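Local atomic coordinates of VirX1 (Cyanophage Syn10, PDB entry 6QGM), a protein that iodinates diverse substrates as a viral halogenase of the tryptophan halogenase family, probably depending on a flavin cofactor. Residues 193-206 / 228-240. Residues are numbered along the deposited sequence; the frame is centred on the assembly and turned at random.
Sequences VTGYQKESPNNHNF and FKSLLLGEFMGEA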
loop_
_atom_site.group_PDB
_atom_site.type_symbol
_atom_site.label_atom_id
_atom_site.label_comp_id
_atom_site.label_asym_id
_atom_site.label_seq_id
_atom_site.Cartn_x
_atom_site.Cartn_y
_atom_site.Cartn_z
ATOM N N VAL B 193 -41.820 0.414 19.860
ATOM C CA VAL B 193 -41.201 1.755 19.644
ATOM C C VAL B 193 -41.979 2.459 18.529
ATOM O O VAL B 193 -41.950 1.940 17.397
ATOM C CB VAL B 193 -39.714 1.644 19.275
ATOM C CG1 VAL B 193 -39.127 3.000 18.916
ATOM C CG2 VAL B 193 -38.939 0.981 20.400
ATOM N N THR B 194 -42.648 3.577 18.839
ATOM C CA THR B 194 -43.558 4.302 17.911
ATOM C C THR B 194 -42.903 5.590 17.406
ATOM O O THR B 194 -43.213 5.974 16.267
ATOM C CB THR B 194 -44.923 4.583 18.552
ATOM O OG1 THR B 194 -44.792 5.497 19.645
ATOM C CG2 THR B 194 -45.599 3.314 19.022
ATOM N N GLY B 195 -42.044 6.228 18.205
ATOM C CA GLY B 195 -41.441 7.530 17.864
ATOM C C GLY B 195 -40.212 7.845 18.703
ATOM O O GLY B 195 -39.700 6.940 19.417
ATOM N N TYR B 196 -39.760 9.101 18.635
ATOM C CA TYR B 196 -38.518 9.588 19.295
ATOM C C TYR B 196 -38.576 11.102 19.459
ATOM O O TYR B 196 -39.356 11.728 18.799
ATOM C CB TYR B 196 -37.295 9.249 18.444
ATOM C CG TYR B 196 -37.247 10.006 17.144
ATOM C CD1 TYR B 196 -37.838 9.484 16.008
ATOM C CD2 TYR B 196 -36.606 11.224 17.033
ATOM C CE1 TYR B 196 -37.798 10.142 14.789
ATOM C CE2 TYR B 196 -36.603 11.918 15.829
ATOM C CZ TYR B 196 -37.166 11.360 14.699
ATOM O OH TYR B 196 -37.140 12.003 13.505
ATOM N N GLN B 197 -37.711 11.652 20.303
ATOM C CA GLN B 197 -37.516 13.112 20.535
ATOM C C GLN B 197 -36.002 13.358 20.485
ATOM O O GLN B 197 -35.289 12.760 21.292
ATOM C CB GLN B 197 -38.120 13.454 21.899
ATOM C CG GLN B 197 -37.755 14.832 22.443
ATOM C CD GLN B 197 -38.266 15.944 21.579
ATOM O OE1 GLN B 197 -39.341 15.838 21.009
ATOM N NE2 GLN B 197 -37.502 17.024 21.499
ATOM N N LYS B 198 -35.565 14.245 19.601
ATOM C CA LYS B 198 -34.133 14.641 19.519
ATOM C C LYS B 198 -33.857 15.612 20.662
ATOM O O LYS B 198 -34.815 16.057 21.302
ATOM C CB LYS B 198 -33.813 15.216 18.138
ATOM C CG LYS B 198 -34.187 14.303 16.988
ATOM C CD LYS B 198 -33.104 14.001 15.961
ATOM C CE LYS B 198 -32.970 12.524 15.641
ATOM N NZ LYS B 198 -32.594 12.323 14.228
ATOM N N GLU B 199 -32.588 15.905 20.924
ATOM C CA GLU B 199 -32.169 16.737 22.071
ATOM C C GLU B 199 -32.533 18.200 21.787
ATOM O O GLU B 199 -33.018 18.876 22.711
ATOM C CB GLU B 199 -30.670 16.594 22.324
ATOM C CG GLU B 199 -30.268 15.527 23.329
ATOM C CD GLU B 199 -30.738 15.735 24.767
ATOM O OE1 GLU B 199 -30.957 16.888 25.178
ATOM O OE2 GLU B 199 -30.914 14.747 25.455
ATOM N N SER B 200 -32.322 18.655 20.552
ATOM C CA SER B 200 -32.712 20.001 20.063
ATOM C C SER B 200 -32.753 20.009 18.535
ATOM O O SER B 200 -32.284 19.069 17.889
ATOM C CB SER B 200 -31.773 21.047 20.609
ATOM O OG SER B 200 -30.451 20.867 20.109
ATOM N N PRO B 201 -33.344 21.046 17.902
ATOM C CA PRO B 201 -33.247 21.230 16.456
ATOM C C PRO B 201 -31.895 20.840 15.831
ATOM O O PRO B 201 -31.898 20.241 14.771
ATOM C CB PRO B 201 -33.472 22.729 16.329
ATOM C CG PRO B 201 -34.442 23.061 17.441
ATOM C CD PRO B 201 -34.199 22.051 18.539
ATOM N N ASN B 202 -30.776 21.173 16.489
ATOM C CA ASN B 202 -29.399 21.010 15.945
ATOM C C ASN B 202 -28.672 19.836 16.593
ATOM O O ASN B 202 -27.808 19.273 15.914
ATOM C CB ASN B 202 -28.567 22.283 16.092
ATOM C CG ASN B 202 -29.231 23.520 15.494
ATOM O OD1 ASN B 202 -29.713 23.533 14.348
ATOM N ND2 ASN B 202 -29.283 24.600 16.268
ATOM N N ASN B 203 -28.993 19.481 17.841
ATOM C CA ASN B 203 -28.455 18.267 18.520
ATOM C C ASN B 203 -29.337 17.065 18.146
ATOM O O ASN B 203 -30.418 16.918 18.763
ATOM C CB ASN B 203 -28.333 18.442 20.033
ATOM C CG ASN B 203 -27.671 17.249 20.706
ATOM O OD1 ASN B 203 -27.316 16.252 20.066
ATOM N ND2 ASN B 203 -27.563 17.290 22.020
ATOM N N HIS B 204 -28.860 16.218 17.225
ATOM C CA HIS B 204 -29.607 15.061 16.680
ATOM C C HIS B 204 -29.482 13.790 17.525
ATOM O O HIS B 204 -29.866 12.741 17.016
ATOM C CB HIS B 204 -29.185 14.801 15.234
ATOM C CG HIS B 204 -29.509 15.937 14.333
ATOM N ND1 HIS B 204 -28.614 16.965 14.104
ATOM C CD2 HIS B 204 -30.610 16.213 13.618
ATOM C CE1 HIS B 204 -29.135 17.824 13.269
ATOM N NE2 HIS B 204 -30.366 17.382 12.947
ATOM N N ASN B 205 -28.982 13.861 18.755
ATOM C CA ASN B 205 -29.011 12.701 19.689
ATOM C C ASN B 205 -30.462 12.465 20.128
ATOM O O ASN B 205 -31.177 13.448 20.341
ATOM C CB ASN B 205 -28.125 12.901 20.917
ATOM C CG ASN B 205 -26.653 12.868 20.573
ATOM O OD1 ASN B 205 -26.147 11.828 20.171
ATOM N ND2 ASN B 205 -25.961 14.002 20.684
ATOM N N PHE B 206 -30.889 11.211 20.236
ATOM C CA PHE B 206 -32.167 10.846 20.893
ATOM C C PHE B 206 -32.084 11.347 22.328
ATOM O O PHE B 206 -31.115 11.034 23.000
ATOM C CB PHE B 206 -32.407 9.336 20.906
ATOM C CG PHE B 206 -32.563 8.673 19.563
ATOM C CD1 PHE B 206 -33.316 9.261 18.557
ATOM C CD2 PHE B 206 -31.985 7.438 19.321
ATOM C CE1 PHE B 206 -33.465 8.639 17.332
ATOM C CE2 PHE B 206 -32.122 6.821 18.090
ATOM C CZ PHE B 206 -32.876 7.413 17.104
ATOM N N PHE B 228 -34.225 -5.406 9.048
ATOM C CA PHE B 228 -34.352 -4.660 7.766
ATOM C C PHE B 228 -35.136 -3.365 7.972
ATOM O O PHE B 228 -34.783 -2.382 7.310
ATOM C CB PHE B 228 -34.962 -5.533 6.671
ATOM C CG PHE B 228 -34.053 -6.630 6.164
ATOM C CD1 PHE B 228 -32.728 -6.380 5.813
ATOM C CD2 PHE B 228 -34.550 -7.916 6.004
ATOM C CE1 PHE B 228 -31.918 -7.399 5.337
ATOM C CE2 PHE B 228 -33.741 -8.924 5.512
ATOM C CZ PHE B 228 -32.439 -8.662 5.173
ATOM N N LYS B 229 -36.126 -3.348 8.864
ATOM C CA LYS B 229 -36.840 -2.104 9.266
ATOM C C LYS B 229 -35.821 -0.968 9.436
ATOM O O LYS B 229 -36.068 0.145 8.925
ATOM C CB LYS B 229 -37.558 -2.266 10.605
ATOM C CG LYS B 229 -38.956 -2.841 10.588
ATOM C CD LYS B 229 -39.485 -2.806 11.993
ATOM C CE LYS B 229 -40.955 -3.125 12.139
ATOM N NZ LYS B 229 -41.321 -3.130 13.578
ATOM N N SER B 230 -34.722 -1.242 10.149
ATOM C CA SER B 230 -33.706 -0.244 10.566
ATOM C C SER B 230 -34.431 0.984 11.112
ATOM O O SER B 230 -34.196 2.087 10.592
ATOM C CB SER B 230 -32.764 0.110 9.433
ATOM O OG SER B 230 -31.670 0.870 9.921
ATOM N N LEU B 231 -35.296 0.791 12.115
ATOM C CA LEU B 231 -36.196 1.850 12.643
ATOM C C LEU B 231 -35.387 3.010 13.233
ATOM O O LEU B 231 -35.765 4.144 12.995
ATOM C CB LEU B 231 -37.137 1.243 13.683
ATOM C CG LEU B 231 -38.198 2.200 14.206
ATOM C CD1 LEU B 231 -39.164 2.589 13.074
ATOM C CD2 LEU B 231 -38.928 1.608 15.418
ATOM N N LEU B 232 -34.331 2.741 13.998
ATOM C CA LEU B 232 -33.569 3.790 14.744
ATOM C C LEU B 232 -32.482 4.392 13.844
ATOM O O LEU B 232 -32.415 5.619 13.741
ATOM C CB LEU B 232 -32.980 3.197 16.030
ATOM C CG LEU B 232 -33.870 3.308 17.271
ATOM C CD1 LEU B 232 -35.259 2.716 17.057
ATOM C CD2 LEU B 232 -33.187 2.655 18.466
ATOM N N LEU B 233 -31.669 3.560 13.197
ATOM C CA LEU B 233 -30.512 4.027 12.390
ATOM C C LEU B 233 -31.023 4.649 11.089
ATOM O O LEU B 233 -30.745 5.849 10.838
ATOM C CB LEU B 233 -29.568 2.850 12.123
ATOM C CG LEU B 233 -28.328 3.183 11.298
ATOM C CD1 LEU B 233 -27.625 4.417 11.847
ATOM C CD2 LEU B 233 -27.366 2.011 11.245
ATOM N N GLY B 234 -31.745 3.849 10.304
ATOM C CA GLY B 234 -32.247 4.219 8.963
ATOM C C GLY B 234 -33.377 5.241 9.036
ATOM O O GLY B 234 -33.216 6.302 8.417
ATOM N N GLU B 235 -34.473 4.937 9.746
ATOM C CA GLU B 235 -35.687 5.782 9.763
ATOM C C GLU B 235 -35.436 6.998 10.663
ATOM O O GLU B 235 -35.346 8.110 10.115
ATOM C CB GLU B 235 -36.956 5.011 10.155
ATOM C CG GLU B 235 -38.214 5.849 9.871
ATOM C CD GLU B 235 -39.567 5.229 10.164
ATOM O OE1 GLU B 235 -39.841 4.173 9.583
ATOM O OE2 GLU B 235 -40.358 5.816 10.951
ATOM N N PHE B 236 -35.322 6.813 11.976
ATOM C CA PHE B 236 -35.306 7.918 12.970
ATOM C C PHE B 236 -34.062 8.800 12.779
ATOM O O PHE B 236 -34.257 10.018 12.776
ATOM C CB PHE B 236 -35.381 7.395 14.407
ATOM C CG PHE B 236 -36.664 6.713 14.820
ATOM C CD1 PHE B 236 -37.798 6.745 14.020
ATOM C CD2 PHE B 236 -36.745 6.080 16.054
ATOM C CE1 PHE B 236 -38.977 6.142 14.438
ATOM C CE2 PHE B 236 -37.925 5.478 16.470
ATOM C CZ PHE B 236 -39.042 5.512 15.662
ATOM N N MET B 237 -32.855 8.226 12.655
ATOM C CA MET B 237 -31.579 8.988 12.504
ATOM C C MET B 237 -31.338 9.302 11.021
ATOM O O MET B 237 -30.433 10.107 10.716
ATOM C CB MET B 237 -30.380 8.220 13.071
ATOM C CG MET B 237 -30.356 8.126 14.603
ATOM S SD MET B 237 -30.214 9.702 15.492
ATOM C CE MET B 237 -28.872 10.400 14.544
ATOM N N GLY B 238 -32.106 8.677 10.129
ATOM C CA GLY B 238 -32.128 8.998 8.691
ATOM C C GLY B 238 -30.862 8.606 7.955
ATOM O O GLY B 238 -30.580 9.235 6.947
ATOM N N GLU B 239 -30.130 7.592 8.398
ATOM C CA GLU B 239 -28.852 7.212 7.730
ATOM C C GLU B 239 -29.154 6.522 6.391
ATOM O O GLU B 239 -29.924 5.544 6.362
ATOM C CB GLU B 239 -27.971 6.336 8.627
ATOM C CG GLU B 239 -26.508 6.329 8.200
ATOM C CD GLU B 239 -25.826 7.689 8.191
ATOM O OE1 GLU B 239 -26.353 8.626 8.833
ATOM O OE2 GLU B 239 -24.776 7.822 7.543
ATOM N N ALA B 240 -28.536 7.037 5.330
ATOM C CA ALA B 240 -28.639 6.564 3.931
ATOM C C ALA B 240 -28.252 5.089 3.843
ATOM O O ALA B 240 -27.506 4.629 4.701
ATOM C CB ALA B 240 -27.737 7.404 3.057
#
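F236 enters between V193, Y196 and F206, its ring turned obliquely to that of Y196, with planes at 43° and centroids 4.7 Å apart. Y196 CG, set between its own backbone N and carbonyl carbon (chi1 68°), brings CD1 over one face of the F236 ring, toward the rim. At the F236 ring edge V193 CG1 meets F236 CE2 at 3.7 Å; the same methyl packs on L231 CD2, 3.8 Å away. F206 crosses F236 at about a right angle, CZ meeting F236 CB, and its CE2 rests against L232 CG. A Met-aromatic contact closes this side: M237, bent at chi2 and chi3, holds SD over the F206 face, 4.1 Å from the ring centroid. The polar link is one hydrogen bond, K198 NZ to F236 O (3.2 Å), the donor tilted 33° from the carbonyl plane; it ties K198 to the backbone of helix 231-236, which has a wider pi-type turn. The short helix thus packs against strand 187-198 of the mixed, Rossmann-like sheet, the axes of 193-198 and 231-236 approaching to 10.6 Å. Strand 206-211 runs antiparallel beside strand 187-198, the pairing interrupted by a classic beta bulge in which T194 and G195 both face I210, while C341 of strand 341-343 touches F206, L232 and M237.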